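Long-range contacts in galactonate dehydratase (PDB 5OLC), which belongs to the enolase superfamily, joining a mandelate racemase/muconate lactonizing enzyme-type N-terminal domain to a C-terminal domain of the TIM-barrel class: residues Ile136-Ala141 and Asn358-Val363; Gln166-Thr171 and Ile354-Gly359. One frame throughout, in Å; residues are numbered along the deposited sequence.

Contacts 1 and 2 illustrate how a late hairpin can return to the start of a barrel-type sheet. Their centres lie about 5 Å apart, and both use the turn at Asn358-Gly359 between strands 350-357 and 360-362. Along the chain the order is 136-141, 166-171, 354-359, then 358-363. Strands 136-142 and 170-174 are parallel neighbours, joined through helix 154-165. In contact 1, strand 360-362 pairs antiparallel with the first of them; in contact 2, the hairpin turn meets the loop leading into the second. One water, bound to Gly359 O, serves both. The two contacts thus tie the hairpin to the first two strands of the parallel sheet and to the connection between them.

Contact 1: residues Ile136-Ala141 and Asn358-Val363; sequences IIEPYA and NGHLEV
The imidazole of His360 meets Glu138 along its edge: Glu138 CB lies in the ring plane, 3.5 Å from His360 ND1, and Glu138 OE2 comes close to that plane beside His360 CE1. Carboxylate and ring are only 22° from coplanar, and the two side chains run side by side in the same direction. One ring face carries the backbone oxygen Asn358 O, displaced toward the rim, while Ile136 CG2 approaches obliquely and packs 3.8 Å from His360 CB. Glu138 gives its other oxygen, OE1, to a salt bridge with Arg198, which probably helps to fix the carboxylate.

The backbones pair over two residues on each side, a short antiparallel example. Ile137 and Leu361 form a hydrogen-bonded pair: Leu361 N reaches Ile137 O at 2.8 Å, and Ile137 N reaches Leu361 O at 3.0 Å. Ile136 and Glu362 follow as a non-hydrogen-bonded pair. Past Glu138 direct pairing gives way to a water that donates to both Pro139 O and Gly359 O.

Ile137 and Leu361 share a face, and Val363 and Pro139 flank them. The Ile137 and Val363 side chains cross at about a right angle, with Ile137 CG2 3.9 Å from Val363 CG2. Pro139 CD lies 3.8 Å from Leu361 CB. Leu361 CG stands opposite the backbone N (chi1 -160°), with CD1 beside Pro139 CG.

Helix 309-321 packs on Ile137, Leu361 and Val363; Leu356 and Leu338 pack on Pro139. Strand 136-142, antiparallel to 360-362, runs parallel to its neighbours 170-174 and 337-339, so the late hairpin extends the barrel-class domain's sheet.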
ATOM      1  N   ILE A 136      14.145  24.777  32.988  1.00 65.59           N
ATOM      2  CA  ILE A 136      14.389  23.706  33.948  1.00 66.20           C
ATOM      3  C   ILE A 136      14.025  22.400  33.251  1.00 69.78           C
ATOM      4  O   ILE A 136      13.024  22.342  32.532  1.00 68.95           O
ATOM      5  CB  ILE A 136      13.608  23.932  35.286  1.00 69.35           C
ATOM      6  CG1 ILE A 136      14.148  25.173  36.037  1.00 69.96           C
ATOM      7  CG2 ILE A 136      13.633  22.690  36.201  1.00 69.41           C
ATOM      8  CD1 ILE A 136      13.288  26.417  35.871  1.00 83.53           C
ATOM      9  N   ILE A 137      14.897  21.394  33.386  1.00 66.45           N
ATOM     10  CA  ILE A 137      14.720  20.062  32.817  1.00 66.36           C
ATOM     11  C   ILE A 137      15.019  19.032  33.943  1.00 73.41           C
ATOM     12  O   ILE A 137      15.853  19.310  34.797  1.00 73.00           O
ATOM     13  CB  ILE A 137      15.467  19.836  31.445  1.00 68.57           C
ATOM     14  CG1 ILE A 137      16.607  18.855  31.539  1.00 69.26           C
ATOM     15  CG2 ILE A 137      15.941  21.107  30.753  1.00 67.93           C
ATOM     16  CD1 ILE A 137      16.230  17.564  31.052  1.00 81.38           C
ATOM     17  N   GLU A 138      14.291  17.904  33.992  1.00 72.52           N
ATOM     18  CA  GLU A 138      14.471  16.884  35.029  1.00 73.56           C
ATOM     19  C   GLU A 138      15.095  15.606  34.426  1.00 79.32           C
ATOM     20  O   GLU A 138      14.377  14.767  33.877  1.00 78.31           O
ATOM     21  CB  GLU A 138      13.176  16.626  35.846  1.00 75.01           C
ATOM     22  CG  GLU A 138      11.930  16.258  35.054  1.00 85.39           C
ATOM     23  CD  GLU A 138      10.795  15.689  35.884  1.00101.98           C
ATOM     24  OE1 GLU A 138      10.111  14.764  35.386  1.00 90.07           O
ATOM     25  OE2 GLU A 138      10.585  16.163  37.024  1.00 90.67           O
ATOM     26  N   PRO A 139      16.440  15.467  34.453  1.00 77.33           N
ATOM     27  CA  PRO A 139      17.056  14.299  33.798  1.00 78.01           C
ATOM     28  C   PRO A 139      16.897  12.982  34.548  1.00 83.33           C
ATOM     29  O   PRO A 139      16.512  12.981  35.722  1.00 83.61           O
ATOM     30  CB  PRO A 139      18.522  14.712  33.645  1.00 79.60           C
ATOM     31  CG  PRO A 139      18.761  15.647  34.761  1.00 83.59           C
ATOM     32  CD  PRO A 139      17.461  16.361  35.034  1.00 78.71           C
ATOM     33  N   TYR A 140      17.175  11.863  33.858  1.00 79.74           N
ATOM     34  CA  TYR A 140      17.117  10.536  34.459  1.00 79.66           C
ATOM     35  C   TYR A 140      18.522   9.997  34.727  1.00 83.30           C
ATOM     36  O   TYR A 140      19.479  10.351  34.017  1.00 82.75           O
ATOM     37  CB  TYR A 140      16.252   9.552  33.654  1.00 81.19           C
ATOM     38  CG  TYR A 140      16.688   9.315  32.221  1.00 84.29           C
ATOM     39  CD1 TYR A 140      16.212  10.114  31.185  1.00 86.91           C
ATOM     40  CD2 TYR A 140      17.481   8.221  31.884  1.00 85.04           C
ATOM     41  CE1 TYR A 140      16.579   9.878  29.858  1.00 88.28           C
ATOM     42  CE2 TYR A 140      17.850   7.972  30.559  1.00 85.79           C
ATOM     43  CZ  TYR A 140      17.399   8.806  29.549  1.00 92.84           C
ATOM     44  OH  TYR A 140      17.750   8.574  28.239  1.00 92.46           O
ATOM     45  N   ALA A 141      18.644   9.178  35.783  1.00 79.14           N
ATOM     46  CA  ALA A 141      19.904   8.582  36.196  1.00 78.95           C
ATOM     47  C   ALA A 141      20.087   7.206  35.537  1.00 83.15           C
ATOM     48  O   ALA A 141      19.227   6.343  35.708  1.00 82.87           O
ATOM     49  CB  ALA A 141      19.934   8.456  37.711  1.00 79.56           C
ATOM     50  N   ASN A 358      17.968  18.428  43.618  1.00 91.60           N
ATOM     51  CA  ASN A 358      16.724  17.681  43.821  1.00 91.58           C
ATOM     52  C   ASN A 358      16.019  17.345  42.487  1.00 94.38           C
ATOM     53  O   ASN A 358      14.922  17.830  42.197  1.00 93.42           O
ATOM     54  CB  ASN A 358      15.785  18.354  44.838  1.00 94.21           C
ATOM     55  CG  ASN A 358      14.872  17.356  45.518  1.00123.65           C
ATOM     56  OD1 ASN A 358      15.262  16.661  46.466  1.00115.89           O
ATOM     57  ND2 ASN A 358      13.649  17.228  45.018  1.00118.22           N
ATOM     58  N   GLY A 359      16.699  16.520  41.689  1.00 90.28           N
ATOM     59  CA  GLY A 359      16.231  16.020  40.400  1.00 89.18           C
ATOM     60  C   GLY A 359      16.098  17.021  39.272  1.00 90.12           C
ATOM     61  O   GLY A 359      15.943  16.611  38.117  1.00 90.19           O
ATOM     62  N   HIS A 360      16.134  18.328  39.583  1.00 83.68           N
ATOM     63  CA  HIS A 360      15.979  19.374  38.579  1.00 82.45           C
ATOM     64  C   HIS A 360      17.296  20.008  38.189  1.00 81.69           C
ATOM     65  O   HIS A 360      18.082  20.402  39.052  1.00 82.16           O
ATOM     66  CB  HIS A 360      14.949  20.445  39.003  1.00 83.85           C
ATOM     67  CG  HIS A 360      13.559  19.928  39.266  1.00 87.85           C
ATOM     68  ND1 HIS A 360      13.009  18.892  38.520  1.00 89.95           N
ATOM     69  CD2 HIS A 360      12.639  20.347  40.169  1.00 89.72           C
ATOM     70  CE1 HIS A 360      11.792  18.701  39.009  1.00 89.26           C
ATOM     71  NE2 HIS A 360      11.524  19.553  40.000  1.00 89.52           N
ATOM     72  N   LEU A 361      17.520  20.095  36.872  1.00 73.57           N
ATOM     73  CA  LEU A 361      18.679  20.672  36.200  1.00 70.76           C
ATOM     74  C   LEU A 361      18.250  22.028  35.667  1.00 72.96           C
ATOM     75  O   LEU A 361      17.104  22.180  35.249  1.00 72.20           O
ATOM     76  CB  LEU A 361      19.100  19.759  35.042  1.00 69.70           C
ATOM     77  CG  LEU A 361      20.511  19.926  34.528  1.00 72.35           C
ATOM     78  CD1 LEU A 361      21.204  18.615  34.452  1.00 71.10           C
ATOM     79  CD2 LEU A 361      20.511  20.591  33.191  1.00 73.37           C
ATOM     80  N   GLU A 362      19.154  23.017  35.705  1.00 68.62           N
ATOM     81  CA  GLU A 362      18.852  24.376  35.279  1.00 68.05           C
ATOM     82  C   GLU A 362      19.742  24.780  34.128  1.00 71.27           C
ATOM     83  O   GLU A 362      20.971  24.784  34.256  1.00 70.74           O
ATOM     84  CB  GLU A 362      19.018  25.329  36.465  1.00 69.59           C
ATOM     85  CG  GLU A 362      18.459  26.732  36.283  1.00 79.77           C
ATOM     86  CD  GLU A 362      18.663  27.584  37.524  1.00 94.55           C
ATOM     87  OE1 GLU A 362      18.111  27.226  38.596  1.00 76.53           O
ATOM     88  OE2 GLU A 362      19.441  28.564  37.445  1.00 83.89           O
ATOM     89  N   VAL A 363      19.107  25.122  33.000  1.00 67.61           N
ATOM     90  CA  VAL A 363      19.772  25.523  31.761  1.00 67.32           C
ATOM     91  C   VAL A 363      20.656  26.750  32.030  1.00 72.51           C
ATOM     92  O   VAL A 363      20.168  27.705  32.633  1.00 72.04           O
ATOM     93  CB  VAL A 363      18.745  25.763  30.606  1.00 70.64           C
ATOM     94  CG1 VAL A 363      19.434  26.100  29.279  1.00 70.26           C
ATOM     95  CG2 VAL A 363      17.809  24.566  30.433  1.00 70.30           C
TER
HETATM   96  O   HOH W   1      14.755  13.839  37.630  1.00 58.71           O

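Contact 2: residues Gln166-Thr171 and Ile354-Gly359; sequences QGFKAT and IKLENG
Lys169 NZ is gripped by two backbone carbonyls, one from each segment: it donates to Asn358 O at 2.8 Å and to Gly167 O, within its own segment, also at 2.8 Å. The two approaches differ. Gly167 O receives the ammonium at a C=O...N angle of 154°, tilted only modestly from the carbonyl plane, whereas at Asn358 O the donor stands above the plane, 55° out of it. The lysine chain reaches this position by bending twice, at chi2 (-76°) and at chi4, with an extended portion between; it crosses the Asn358 side chain roughly at a right angle.

Around this clasp the backbones come very near one another. CA of Gly167 is 3.9 Å from CA of Asn358, and CA of Phe168 is 4.0 Å from CA of Gly359; the lack of a side chain at Gly167 and Gly359 is what allows this closeness. Gly167 follows helix 154-165 with positive phi, in a Schellman motif; Gly359 also has positive phi, in the hairpin turn. Gly167 O additionally accepts a CA-H...O contact from Gly359 CA at 3.4 Å. The water on Gly359 O also accepts from Lys169 N, giving the turn a second, indirect link. Beyond it, Phe168 CZ only grazes Leu356 CD2, at 4.4 Å.

Here a helix C-terminus and a hairpin turn are stitched together through main-chain oxygens. Glu138, shared with Arg198, packs on the lysine stem. The two carbonyl acceptors probably favour a protonated ammonium, whose charge would in turn polarise them.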
ATOM      1  N   GLN A 166      19.034  11.287  45.987  1.00 87.93           N
ATOM      2  CA  GLN A 166      19.674  12.410  45.291  1.00 87.68           C
ATOM      3  C   GLN A 166      18.668  13.363  44.607  1.00 91.77           C
ATOM      4  O   GLN A 166      19.080  14.359  44.000  1.00 91.27           O
ATOM      5  CB  GLN A 166      20.735  11.907  44.296  1.00 88.94           C
ATOM      6  CG  GLN A 166      22.050  11.547  44.959  1.00106.40           C
ATOM      7  CD  GLN A 166      23.156  11.357  43.959  1.00127.34           C
ATOM      8  OE1 GLN A 166      23.466  10.238  43.545  1.00123.31           O
ATOM      9  NE2 GLN A 166      23.810  12.444  43.580  1.00120.15           N
ATOM     10  N   GLY A 167      17.374  13.044  44.716  1.00 88.68           N
ATOM     11  CA  GLY A 167      16.280  13.847  44.174  1.00 88.58           C
ATOM     12  C   GLY A 167      15.695  13.419  42.836  1.00 91.88           C
ATOM     13  O   GLY A 167      14.614  13.892  42.475  1.00 91.89           O
ATOM     14  N   PHE A 168      16.402  12.537  42.080  1.00 86.63           N
ATOM     15  CA  PHE A 168      15.988  12.053  40.758  1.00 85.15           C
ATOM     16  C   PHE A 168      14.552  11.561  40.707  1.00 85.88           C
ATOM     17  O   PHE A 168      14.096  10.882  41.627  1.00 85.26           O
ATOM     18  CB  PHE A 168      16.945  10.988  40.220  1.00 87.11           C
ATOM     19  CG  PHE A 168      18.300  11.519  39.828  1.00 89.03           C
ATOM     20  CD1 PHE A 168      18.530  12.021  38.549  1.00 91.77           C
ATOM     21  CD2 PHE A 168      19.352  11.508  40.728  1.00 92.26           C
ATOM     22  CE1 PHE A 168      19.788  12.517  38.184  1.00 94.49           C
ATOM     23  CE2 PHE A 168      20.611  11.994  40.363  1.00 93.45           C
ATOM     24  CZ  PHE A 168      20.821  12.495  39.092  1.00 92.54           C
ATOM     25  N   LYS A 169      13.834  11.957  39.644  1.00 80.35           N
ATOM     26  CA  LYS A 169      12.421  11.641  39.417  1.00 79.06           C
ATOM     27  C   LYS A 169      12.242  10.389  38.551  1.00 82.71           C
ATOM     28  O   LYS A 169      11.150   9.809  38.508  1.00 82.13           O
ATOM     29  CB  LYS A 169      11.694  12.851  38.782  1.00 80.43           C
ATOM     30  CG  LYS A 169      11.967  14.222  39.438  1.00 80.78           C
ATOM     31  CD  LYS A 169      11.237  14.443  40.778  1.00 80.64           C
ATOM     32  CE  LYS A 169      11.459  15.824  41.355  1.00 87.44           C
ATOM     33  NZ  LYS A 169      12.792  15.975  42.008  1.00 95.65           N
ATOM     34  N   ALA A 170      13.325   9.973  37.869  1.00 79.39           N
ATOM     35  CA  ALA A 170      13.359   8.817  36.977  1.00 78.89           C
ATOM     36  C   ALA A 170      14.737   8.169  36.924  1.00 80.90           C
ATOM     37  O   ALA A 170      15.750   8.855  37.102  1.00 79.77           O
ATOM     38  CB  ALA A 170      12.949   9.242  35.577  1.00 79.83           C
ATOM     39  N   THR A 171      14.776   6.851  36.649  1.00 77.14           N
ATOM     40  CA  THR A 171      16.031   6.106  36.526  1.00 77.28           C
ATOM     41  C   THR A 171      15.965   5.053  35.413  1.00 80.98           C
ATOM     42  O   THR A 171      14.958   4.354  35.286  1.00 80.72           O
ATOM     43  CB  THR A 171      16.508   5.535  37.883  1.00 87.24           C
ATOM     44  OG1 THR A 171      17.791   4.928  37.722  1.00 85.68           O
ATOM     45  CG2 THR A 171      15.519   4.551  38.518  1.00 86.82           C
ATOM     46  N   ILE A 354      26.620  24.321  34.799  1.00 91.46           N
ATOM     47  CA  ILE A 354      25.239  23.885  35.052  1.00 90.71           C
ATOM     48  C   ILE A 354      25.023  23.414  36.524  1.00 93.45           C
ATOM     49  O   ILE A 354      25.948  22.912  37.170  1.00 92.59           O
ATOM     50  CB  ILE A 354      24.751  22.844  33.978  1.00 93.68           C
ATOM     51  CG1 ILE A 354      25.144  21.400  34.310  1.00 94.55           C
ATOM     52  CG2 ILE A 354      25.215  23.224  32.552  1.00 93.25           C
ATOM     53  CD1 ILE A 354      24.336  20.364  33.578  1.00106.26           C
ATOM     54  N   LYS A 355      23.800  23.629  37.039  1.00 89.90           N
ATOM     55  CA  LYS A 355      23.414  23.321  38.413  1.00 89.55           C
ATOM     56  C   LYS A 355      22.296  22.286  38.519  1.00 93.10           C
ATOM     57  O   LYS A 355      21.263  22.423  37.864  1.00 91.82           O
ATOM     58  CB  LYS A 355      22.993  24.609  39.134  1.00 92.35           C
ATOM     59  N   LEU A 356      22.488  21.277  39.387  1.00 90.70           N
ATOM     60  CA  LEU A 356      21.498  20.224  39.631  1.00 90.96           C
ATOM     61  C   LEU A 356      21.216  20.046  41.117  1.00 94.61           C
ATOM     62  O   LEU A 356      22.100  19.624  41.866  1.00 94.59           O
ATOM     63  CB  LEU A 356      21.921  18.881  39.001  1.00 91.36           C
ATOM     64  CG  LEU A 356      20.893  17.748  39.131  1.00 96.82           C
ATOM     65  CD1 LEU A 356      20.637  17.091  37.808  1.00 97.17           C
ATOM     66  CD2 LEU A 356      21.302  16.724  40.191  1.00100.19           C
ATOM     67  N   GLU A 357      19.970  20.303  41.526  1.00 90.71           N
ATOM     68  CA  GLU A 357      19.543  20.135  42.912  1.00 90.54           C
ATOM     69  C   GLU A 357      18.111  19.606  42.992  1.00 94.65           C
ATOM     70  O   GLU A 357      17.174  20.230  42.485  1.00 93.90           O
ATOM     71  CB  GLU A 357      19.750  21.423  43.733  1.00 91.92           C
ATOM     72  CG  GLU A 357      21.002  21.395  44.598  1.00101.14           C
ATOM     73  CD  GLU A 357      21.880  22.632  44.555  1.00116.26           C
ATOM     74  OE1 GLU A 357      23.073  22.492  44.198  1.00 99.87           O
ATOM     75  OE2 GLU A 357      21.387  23.734  44.893  1.00111.31           O
ATOM     76  N   ASN A 358      17.968  18.428  43.618  1.00 91.60           N
ATOM     77  CA  ASN A 358      16.724  17.681  43.821  1.00 91.58           C
ATOM     78  C   ASN A 358      16.019  17.345  42.487  1.00 94.38           C
ATOM     79  O   ASN A 358      14.922  17.830  42.197  1.00 93.42           O
ATOM     80  CB  ASN A 358      15.785  18.354  44.838  1.00 94.21           C
ATOM     81  CG  ASN A 358      14.872  17.356  45.518  1.00123.65           C
ATOM     82  OD1 ASN A 358      15.262  16.661  46.466  1.00115.89           O
ATOM     83  ND2 ASN A 358      13.649  17.228  45.018  1.00118.22           N
ATOM     84  N   GLY A 359      16.699  16.520  41.689  1.00 90.28           N
ATOM     85  CA  GLY A 359      16.231  16.020  40.400  1.00 89.18           C
ATOM     86  C   GLY A 359      16.098  17.021  39.272  1.00 90.12           C
ATOM     87  O   GLY A 359      15.943  16.611  38.117  1.00 90.19           O
TER
HETATM   88  O   HOH W   1      14.755  13.839  37.630  1.00 58.71           O